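Local coordinates for protein phosphatase (Mycoplasma pneumoniae M129, PDB 1T71) that probably hydrolyses phosphate esters as an iron-dependent phosphatase or phosphodiesterase, perhaps acting on 2',3'-cyclic nucleotides, at residues A[88-100]-A[122-136]. Residues are numbered along the deposited sequence; the frame is centred on the assembly and turned at random.
Sequences DLVRPLNLDTSFA and NLLGTSVPLPFKTTN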
ATOM      1  N   ASP A  88      -2.714 -15.147  -0.983  1.00 28.12           N
ATOM      2  CA  ASP A  88      -1.619 -14.184  -1.045  1.00 27.04           C
ATOM      3  C   ASP A  88      -2.099 -12.748  -0.861  1.00 26.46           C
ATOM      4  O   ASP A  88      -1.445 -11.810  -1.314  1.00 24.96           O
ATOM      5  CB  ASP A  88      -0.893 -14.310  -2.384  1.00 32.42           C
ATOM      6  CG  ASP A  88      -1.851 -14.424  -3.553  1.00 34.58           C
ATOM      7  OD1 ASP A  88      -3.006 -13.973  -3.416  1.00 34.71           O
ATOM      8  OD2 ASP A  88      -1.453 -14.959  -4.610  1.00 36.23           O
ATOM      9  N   LEU A  89      -3.234 -12.591  -0.184  1.00 26.76           N
ATOM     10  CA  LEU A  89      -3.833 -11.280   0.052  1.00 26.53           C
ATOM     11  C   LEU A  89      -4.049 -11.054   1.544  1.00 26.91           C
ATOM     12  O   LEU A  89      -4.669 -11.880   2.218  1.00 28.11           O
ATOM     13  CB  LEU A  89      -5.177 -11.216  -0.686  1.00 31.28           C
ATOM     14  CG  LEU A  89      -6.199 -10.071  -0.658  1.00 33.69           C
ATOM     15  CD1 LEU A  89      -6.148  -9.315   0.655  1.00 33.74           C
ATOM     16  CD2 LEU A  89      -5.959  -9.147  -1.840  1.00 33.25           C
ATOM     17  N   VAL A  90      -3.553  -9.933   2.060  1.00 22.22           N
ATOM     18  CA  VAL A  90      -3.723  -9.616   3.471  1.00 23.23           C
ATOM     19  C   VAL A  90      -4.530  -8.329   3.653  1.00 23.06           C
ATOM     20  O   VAL A  90      -4.286  -7.323   2.983  1.00 23.29           O
ATOM     21  CB  VAL A  90      -2.351  -9.453   4.190  1.00 37.71           C
ATOM     22  CG1 VAL A  90      -1.493 -10.692   3.963  1.00 40.37           C
ATOM     23  CG2 VAL A  90      -1.625  -8.229   3.668  1.00 40.62           C
ATOM     24  N   ARG A  91      -5.498  -8.369   4.561  1.00 22.05           N
ATOM     25  CA  ARG A  91      -6.326  -7.209   4.839  1.00 23.55           C
ATOM     26  C   ARG A  91      -5.975  -6.688   6.227  1.00 23.07           C
ATOM     27  O   ARG A  91      -5.172  -7.292   6.936  1.00 25.29           O
ATOM     28  CB  ARG A  91      -7.814  -7.584   4.739  1.00 25.42           C
ATOM     29  CG  ARG A  91      -8.206  -8.911   5.374  1.00 22.46           C
ATOM     30  CD  ARG A  91      -8.184  -8.864   6.896  1.00 24.15           C
ATOM     31  NE  ARG A  91      -8.710 -10.103   7.463  1.00 25.56           N
ATOM     32  CZ  ARG A  91      -8.923 -10.312   8.762  1.00 26.68           C
ATOM     33  NH1 ARG A  91      -8.655  -9.362   9.651  1.00 26.38           N
ATOM     34  NH2 ARG A  91      -9.406 -11.477   9.174  1.00 25.25           N
ATOM     35  N   PRO A  92      -6.557  -5.556   6.635  1.00 25.19           N
ATOM     36  CA  PRO A  92      -6.228  -5.039   7.971  1.00 26.67           C
ATOM     37  C   PRO A  92      -6.556  -6.036   9.102  1.00 27.76           C
ATOM     38  O   PRO A  92      -7.694  -6.491   9.230  1.00 26.64           O
ATOM     39  CB  PRO A  92      -7.054  -3.756   8.051  1.00 24.61           C
ATOM     40  CG  PRO A  92      -7.126  -3.313   6.597  1.00 23.56           C
ATOM     41  CD  PRO A  92      -7.414  -4.612   5.894  1.00 23.44           C
ATOM     42  N   LEU A  93      -5.548  -6.368   9.908  1.00 27.04           N
ATOM     43  CA  LEU A  93      -5.684  -7.308  11.029  1.00 27.79           C
ATOM     44  C   LEU A  93      -6.485  -6.690  12.166  1.00 28.84           C
ATOM     45  O   LEU A  93      -7.224  -7.359  12.886  1.00 28.66           O
ATOM     46  CB  LEU A  93      -4.286  -7.682  11.547  1.00 24.33           C
ATOM     47  CG  LEU A  93      -4.163  -8.592  12.775  1.00 25.42           C
ATOM     48  CD1 LEU A  93      -4.755  -9.966  12.475  1.00 25.04           C
ATOM     49  CD2 LEU A  93      -2.691  -8.733  13.142  1.00 23.79           C
ATOM     50  N   ASN A  94      -6.285  -5.387  12.287  1.00 32.38           N
ATOM     51  CA  ASN A  94      -6.845  -4.467  13.272  1.00 34.54           C
ATOM     52  C   ASN A  94      -8.385  -4.347  13.369  1.00 33.60           C
ATOM     53  O   ASN A  94      -8.889  -3.290  13.762  1.00 31.22           O
ATOM     54  CB  ASN A  94      -6.245  -3.097  12.922  1.00 45.69           C
ATOM     55  CG  ASN A  94      -6.039  -2.240  14.109  1.00 49.19           C
ATOM     56  OD1 ASN A  94      -5.642  -2.730  15.169  1.00 55.85           O
ATOM     57  ND2 ASN A  94      -6.283  -0.939  13.955  1.00 47.17           N
ATOM     58  N   LEU A  95      -9.126  -5.407  13.049  1.00 34.17           N
ATOM     59  CA  LEU A  95     -10.597  -5.340  13.047  1.00 34.13           C
ATOM     60  C   LEU A  95     -11.365  -5.772  14.304  1.00 35.00           C
ATOM     61  O   LEU A  95     -11.114  -6.832  14.873  1.00 36.72           O
ATOM     62  CB  LEU A  95     -11.130  -6.125  11.841  1.00 27.91           C
ATOM     63  CG  LEU A  95     -10.528  -5.748  10.478  1.00 26.84           C
ATOM     64  CD1 LEU A  95     -11.087  -6.666   9.395  1.00 25.20           C
ATOM     65  CD2 LEU A  95     -10.830  -4.299  10.150  1.00 27.01           C
ATOM     66  N   ASP A  96     -12.321  -4.943  14.718  1.00 33.09           N
ATOM     67  CA  ASP A  96     -13.143  -5.227  15.894  1.00 32.39           C
ATOM     68  C   ASP A  96     -14.233  -6.233  15.521  1.00 32.24           C
ATOM     69  O   ASP A  96     -14.790  -6.175  14.424  1.00 30.12           O
ATOM     70  CB  ASP A  96     -13.773  -3.932  16.418  1.00 39.09           C
ATOM     71  CG  ASP A  96     -14.665  -4.159  17.629  1.00 41.45           C
ATOM     72  OD1 ASP A  96     -15.785  -4.686  17.460  1.00 44.31           O
ATOM     73  OD2 ASP A  96     -14.244  -3.820  18.755  1.00 40.71           O
ATOM     74  N   THR A  97     -14.543  -7.145  16.437  1.00 31.59           N
ATOM     75  CA  THR A  97     -15.547  -8.170  16.172  1.00 33.00           C
ATOM     76  C   THR A  97     -16.939  -7.658  15.808  1.00 32.78           C
ATOM     77  O   THR A  97     -17.719  -8.382  15.194  1.00 32.73           O
ATOM     78  CB  THR A  97     -15.666  -9.153  17.356  1.00 40.42           C
ATOM     79  OG1 THR A  97     -15.809  -8.424  18.582  1.00 43.94           O
ATOM     80  CG2 THR A  97     -14.430 -10.040  17.429  1.00 41.26           C
ATOM     81  N   SER A  98     -17.252  -6.416  16.166  1.00 34.67           N
ATOM     82  CA  SER A  98     -18.559  -5.853  15.840  1.00 35.59           C
ATOM     83  C   SER A  98     -18.691  -5.632  14.333  1.00 36.99           C
ATOM     84  O   SER A  98     -19.795  -5.524  13.797  1.00 37.11           O
ATOM     85  CB  SER A  98     -18.761  -4.519  16.556  1.00 36.99           C
ATOM     86  OG  SER A  98     -17.828  -3.556  16.098  1.00 39.46           O
ATOM     87  N   PHE A  99     -17.551  -5.563  13.656  1.00 35.54           N
ATOM     88  CA  PHE A  99     -17.526  -5.346  12.218  1.00 35.59           C
ATOM     89  C   PHE A  99     -17.699  -6.653  11.449  1.00 35.83           C
ATOM     90  O   PHE A  99     -17.003  -7.632  11.714  1.00 35.30           O
ATOM     91  CB  PHE A  99     -16.194  -4.686  11.827  1.00 33.75           C
ATOM     92  CG  PHE A  99     -16.012  -4.488  10.344  1.00 32.65           C
ATOM     93  CD1 PHE A  99     -14.818  -4.848   9.725  1.00 31.61           C
ATOM     94  CD2 PHE A  99     -17.018  -3.917   9.571  1.00 32.82           C
ATOM     95  CE1 PHE A  99     -14.624  -4.644   8.356  1.00 33.69           C
ATOM     96  CE2 PHE A  99     -16.836  -3.707   8.200  1.00 34.16           C
ATOM     97  CZ  PHE A  99     -15.636  -4.071   7.592  1.00 33.88           C
ATOM     98  N   ALA A 100     -18.642  -6.681  10.511  1.00 41.84           N
ATOM     99  CA  ALA A 100     -18.826  -7.877   9.692  1.00 43.90           C
ATOM    100  C   ALA A 100     -17.505  -7.904   8.929  1.00 44.51           C
ATOM    101  O   ALA A 100     -16.925  -6.851   8.692  1.00 49.05           O
ATOM    102  CB  ALA A 100     -19.989  -7.685   8.729  1.00 31.64           C
ATOM    103  N   ASN A 122      -0.852  -6.196   7.665  1.00 25.87           N
ATOM    104  CA  ASN A 122      -1.527  -4.979   7.220  1.00 25.41           C
ATOM    105  C   ASN A 122      -2.358  -4.472   8.399  1.00 24.74           C
ATOM    106  O   ASN A 122      -3.060  -5.245   9.045  1.00 25.69           O
ATOM    107  CB  ASN A 122      -2.418  -5.317   6.006  1.00 24.64           C
ATOM    108  CG  ASN A 122      -3.166  -4.103   5.439  1.00 27.54           C
ATOM    109  OD1 ASN A 122      -2.660  -2.969   5.437  1.00 26.86           O
ATOM    110  ND2 ASN A 122      -4.369  -4.351   4.922  1.00 21.43           N
ATOM    111  N   LEU A 123      -2.264  -3.180   8.691  1.00 24.99           N
ATOM    112  CA  LEU A 123      -3.009  -2.595   9.805  1.00 23.96           C
ATOM    113  C   LEU A 123      -3.610  -1.245   9.428  1.00 24.63           C
ATOM    114  O   LEU A 123      -3.121  -0.572   8.519  1.00 25.48           O
ATOM    115  CB  LEU A 123      -2.089  -2.404  11.010  1.00 22.52           C
ATOM    116  CG  LEU A 123      -1.508  -3.655  11.676  1.00 25.48           C
ATOM    117  CD1 LEU A 123      -0.160  -3.322  12.305  1.00 24.21           C
ATOM    118  CD2 LEU A 123      -2.486  -4.174  12.725  1.00 19.35           C
ATOM    119  N   LEU A 124      -4.669  -0.860  10.136  1.00 23.60           N
ATOM    120  CA  LEU A 124      -5.341   0.421   9.914  1.00 23.16           C
ATOM    121  C   LEU A 124      -5.010   1.389  11.046  1.00 23.41           C
ATOM    122  O   LEU A 124      -5.141   1.060  12.229  1.00 23.03           O
ATOM    123  CB  LEU A 124      -6.863   0.226   9.838  1.00 20.50           C
ATOM    124  CG  LEU A 124      -7.479  -0.051   8.463  1.00 20.05           C
ATOM    125  CD1 LEU A 124      -8.883  -0.614   8.625  1.00 21.83           C
ATOM    126  CD2 LEU A 124      -7.517   1.239   7.657  1.00 17.90           C
ATOM    127  N   GLY A 125      -4.576   2.586  10.679  1.00 21.10           N
ATOM    128  CA  GLY A 125      -4.238   3.576  11.682  1.00 21.57           C
ATOM    129  C   GLY A 125      -5.485   4.059  12.387  1.00 23.79           C
ATOM    130  O   GLY A 125      -6.573   4.083  11.810  1.00 21.81           O
ATOM    131  N   THR A 126      -5.336   4.447  13.644  1.00 25.37           N
ATOM    132  CA  THR A 126      -6.473   4.924  14.409  1.00 27.18           C
ATOM    133  C   THR A 126      -6.902   6.301  13.901  1.00 27.01           C
ATOM    134  O   THR A 126      -8.021   6.744  14.156  1.00 26.58           O
ATOM    135  CB  THR A 126      -6.115   5.000  15.901  1.00 40.42           C
ATOM    136  OG1 THR A 126      -7.314   5.113  16.671  1.00 45.31           O
ATOM    137  CG2 THR A 126      -5.224   6.203  16.174  1.00 41.00           C
ATOM    138  N   SER A 127      -6.007   6.963  13.167  1.00 28.39           N
ATOM    139  CA  SER A 127      -6.266   8.291  12.611  1.00 29.22           C
ATOM    140  C   SER A 127      -7.082   8.273  11.313  1.00 30.09           C
ATOM    141  O   SER A 127      -7.370   9.323  10.740  1.00 31.70           O
ATOM    142  CB  SER A 127      -4.941   9.027  12.360  1.00 34.64           C
ATOM    143  OG  SER A 127      -4.153   8.365  11.378  1.00 35.13           O
ATOM    144  N   VAL A 128      -7.447   7.088  10.844  1.00 29.54           N
ATOM    145  CA  VAL A 128      -8.235   6.979   9.622  1.00 29.86           C
ATOM    146  C   VAL A 128      -9.714   6.900   9.983  1.00 29.98           C
ATOM    147  O   VAL A 128     -10.117   6.058  10.783  1.00 28.63           O
ATOM    148  CB  VAL A 128      -7.879   5.703   8.814  1.00 28.93           C
ATOM    149  CG1 VAL A 128      -8.742   5.633   7.554  1.00 30.27           C
ATOM    150  CG2 VAL A 128      -6.411   5.704   8.443  1.00 28.76           C
ATOM    151  N   PRO A 129     -10.539   7.788   9.408  1.00 36.05           N
ATOM    152  CA  PRO A 129     -11.978   7.767   9.704  1.00 36.97           C
ATOM    153  C   PRO A 129     -12.586   6.537   9.038  1.00 37.01           C
ATOM    154  O   PRO A 129     -12.443   6.360   7.829  1.00 37.95           O
ATOM    155  CB  PRO A 129     -12.485   9.060   9.067  1.00 33.02           C
ATOM    156  CG  PRO A 129     -11.264   9.940   9.032  1.00 34.17           C
ATOM    157  CD  PRO A 129     -10.186   8.978   8.620  1.00 32.05           C
ATOM    158  N   LEU A 130     -13.245   5.690   9.821  1.00 38.82           N
ATOM    159  CA  LEU A 130     -13.862   4.474   9.295  1.00 38.73           C
ATOM    160  C   LEU A 130     -15.343   4.361   9.651  1.00 39.58           C
ATOM    161  O   LEU A 130     -15.797   4.921  10.649  1.00 39.98           O
ATOM    162  CB  LEU A 130     -13.151   3.224   9.832  1.00 34.67           C
ATOM    163  CG  LEU A 130     -11.826   2.708   9.254  1.00 34.14           C
ATOM    164  CD1 LEU A 130     -11.558   3.359   7.904  1.00 34.07           C
ATOM    165  CD2 LEU A 130     -10.698   2.979  10.223  1.00 33.21           C
ATOM    166  N   PRO A 131     -16.115   3.625   8.829  1.00 36.55           N
ATOM    167  CA  PRO A 131     -17.552   3.397   9.011  1.00 36.07           C
ATOM    168  C   PRO A 131     -17.767   2.345  10.094  1.00 35.64           C
ATOM    169  O   PRO A 131     -18.868   2.188  10.615  1.00 36.54           O
ATOM    170  CB  PRO A 131     -18.005   2.866   7.650  1.00 36.67           C
ATOM    171  CG  PRO A 131     -16.908   3.286   6.703  1.00 37.14           C
ATOM    172  CD  PRO A 131     -15.676   3.107   7.524  1.00 36.35           C
ATOM    173  N   PHE A 132     -16.702   1.617  10.415  1.00 34.11           N
ATOM    174  CA  PHE A 132     -16.756   0.566  11.424  1.00 31.93           C
ATOM    175  C   PHE A 132     -15.720   0.804  12.516  1.00 33.33           C
ATOM    176  O   PHE A 132     -14.922   1.737  12.441  1.00 32.61           O
ATOM    177  CB  PHE A 132     -16.491  -0.793  10.777  1.00 28.62           C
ATOM    178  CG  PHE A 132     -15.222  -0.836   9.975  1.00 28.70           C
ATOM    179  CD1 PHE A 132     -15.206  -0.399   8.655  1.00 27.31           C
ATOM    180  CD2 PHE A 132     -14.031  -1.264  10.554  1.00 27.31           C
ATOM    181  CE1 PHE A 132     -14.024  -0.384   7.923  1.00 28.18           C
ATOM    182  CE2 PHE A 132     -12.840  -1.251   9.829  1.00 28.94           C
ATOM    183  CZ  PHE A 132     -12.836  -0.810   8.509  1.00 28.07           C
ATOM    184  N   LYS A 133     -15.724  -0.066  13.516  1.00 29.66           N
ATOM    185  CA  LYS A 133     -14.805   0.051  14.632  1.00 31.44           C
ATOM    186  C   LYS A 133     -13.573  -0.857  14.495  1.00 31.15           C
ATOM    187  O   LYS A 133     -13.664  -1.990  14.023  1.00 30.96           O
ATOM    188  CB  LYS A 133     -15.567  -0.246  15.928  1.00 72.89           C
ATOM    189  CG  LYS A 133     -14.711  -0.240  17.171  1.00 79.43           C
ATOM    190  CD  LYS A 133     -15.494   0.247  18.390  1.00 82.32           C
ATOM    191  CE  LYS A 133     -14.628   0.170  19.644  1.00 83.38           C
ATOM    192  NZ  LYS A 133     -13.237   0.663  19.378  1.00 84.71           N
ATOM    193  N   THR A 134     -12.418  -0.343  14.908  1.00 29.79           N
ATOM    194  CA  THR A 134     -11.170  -1.098  14.833  1.00 29.73           C
ATOM    195  C   THR A 134     -10.517  -1.210  16.206  1.00 29.44           C
ATOM    196  O   THR A 134     -10.815  -0.438  17.116  1.00 27.57           O
ATOM    197  CB  THR A 134     -10.148  -0.412  13.896  1.00 33.96           C
ATOM    198  OG1 THR A 134      -9.866   0.903  14.389  1.00 33.90           O
ATOM    199  CG2 THR A 134     -10.688  -0.303  12.477  1.00 33.10           C
ATOM    200  N   THR A 135      -9.620  -2.180  16.345  1.00 34.31           N
ATOM    201  CA  THR A 135      -8.887  -2.374  17.592  1.00 31.94           C
ATOM    202  C   THR A 135      -7.571  -1.609  17.456  1.00 31.65           C
ATOM    203  O   THR A 135      -7.183  -1.254  16.349  1.00 30.00           O
ATOM    204  CB  THR A 135      -8.605  -3.858  17.834  1.00 27.87           C
ATOM    205  OG1 THR A 135      -8.027  -4.428  16.657  1.00 25.07           O
ATOM    206  CG2 THR A 135      -9.898  -4.594  18.160  1.00 28.26           C
ATOM    207  N   ASN A 136      -6.893  -1.350  18.573  1.00 30.25           N
ATOM    208  CA  ASN A 136      -5.638  -0.591  18.556  1.00 29.80           C
ATOM    209  C   ASN A 136      -4.508  -1.275  17.774  1.00 30.10           C
ATOM    210  O   ASN A 136      -4.110  -2.390  18.102  1.00 29.66           O
ATOM    211  CB  ASN A 136      -5.175  -0.324  19.988  1.00 27.06           C
ATOM    212  CG  ASN A 136      -4.135   0.776  20.062  1.00 29.17           C
ATOM    213  OD1 ASN A 136      -4.455   1.930  20.358  1.00 31.48           O
ATOM    214  ND2 ASN A 136      -2.889   0.433  19.770  1.00 26.62           N
TER
HETATM  215  O   HOH W   1     -18.149  -1.940  13.673  1.00 31.94           O
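With CG of Phe-99 anti to its backbone N (chi1 176°) and CG of Phe-132 between its backbone N and carbonyl carbon (chi1 53°), the two rings meet face to face. Their centroids are 3.9 Å apart and the planes 13° from parallel; the opposite face of the Phe-132 ring takes Leu-130 CB. Trp-74 meets the Phe-99 ring edge-to-face, and Leu-95 CD2 reaches Phe-132 CE2 at 3.7 Å. The backbones join at two places. Leu-93 N bonds to Asn-122 O (2.9 Å). Farther on, Thr-135 N donates to Asn-94 O at 2.9 Å and Asp-96 N weakly to Lys-133 O at 3.3 Å, these two bonds framing Leu-95 and Thr-134 as a non-hydrogen-bonded antiparallel pair. Asp-96 OD1 accepts from Ser-98 N, an Asx turn, and also from Ser-98 OG, and one water links that OG to Lys-133 N. Pro-92 CB packs on Leu-124 CD1 (3.7 Å), and the Leu-124 side chain lies beside the iron ligands Asn-71 and His-158. The contact ties the loop after strand 89-90 of one sheet to the end of strand 117-124 of the other and the loop that follows it, beside the di-iron site of a calcineurin-like metallophosphoesterase fold.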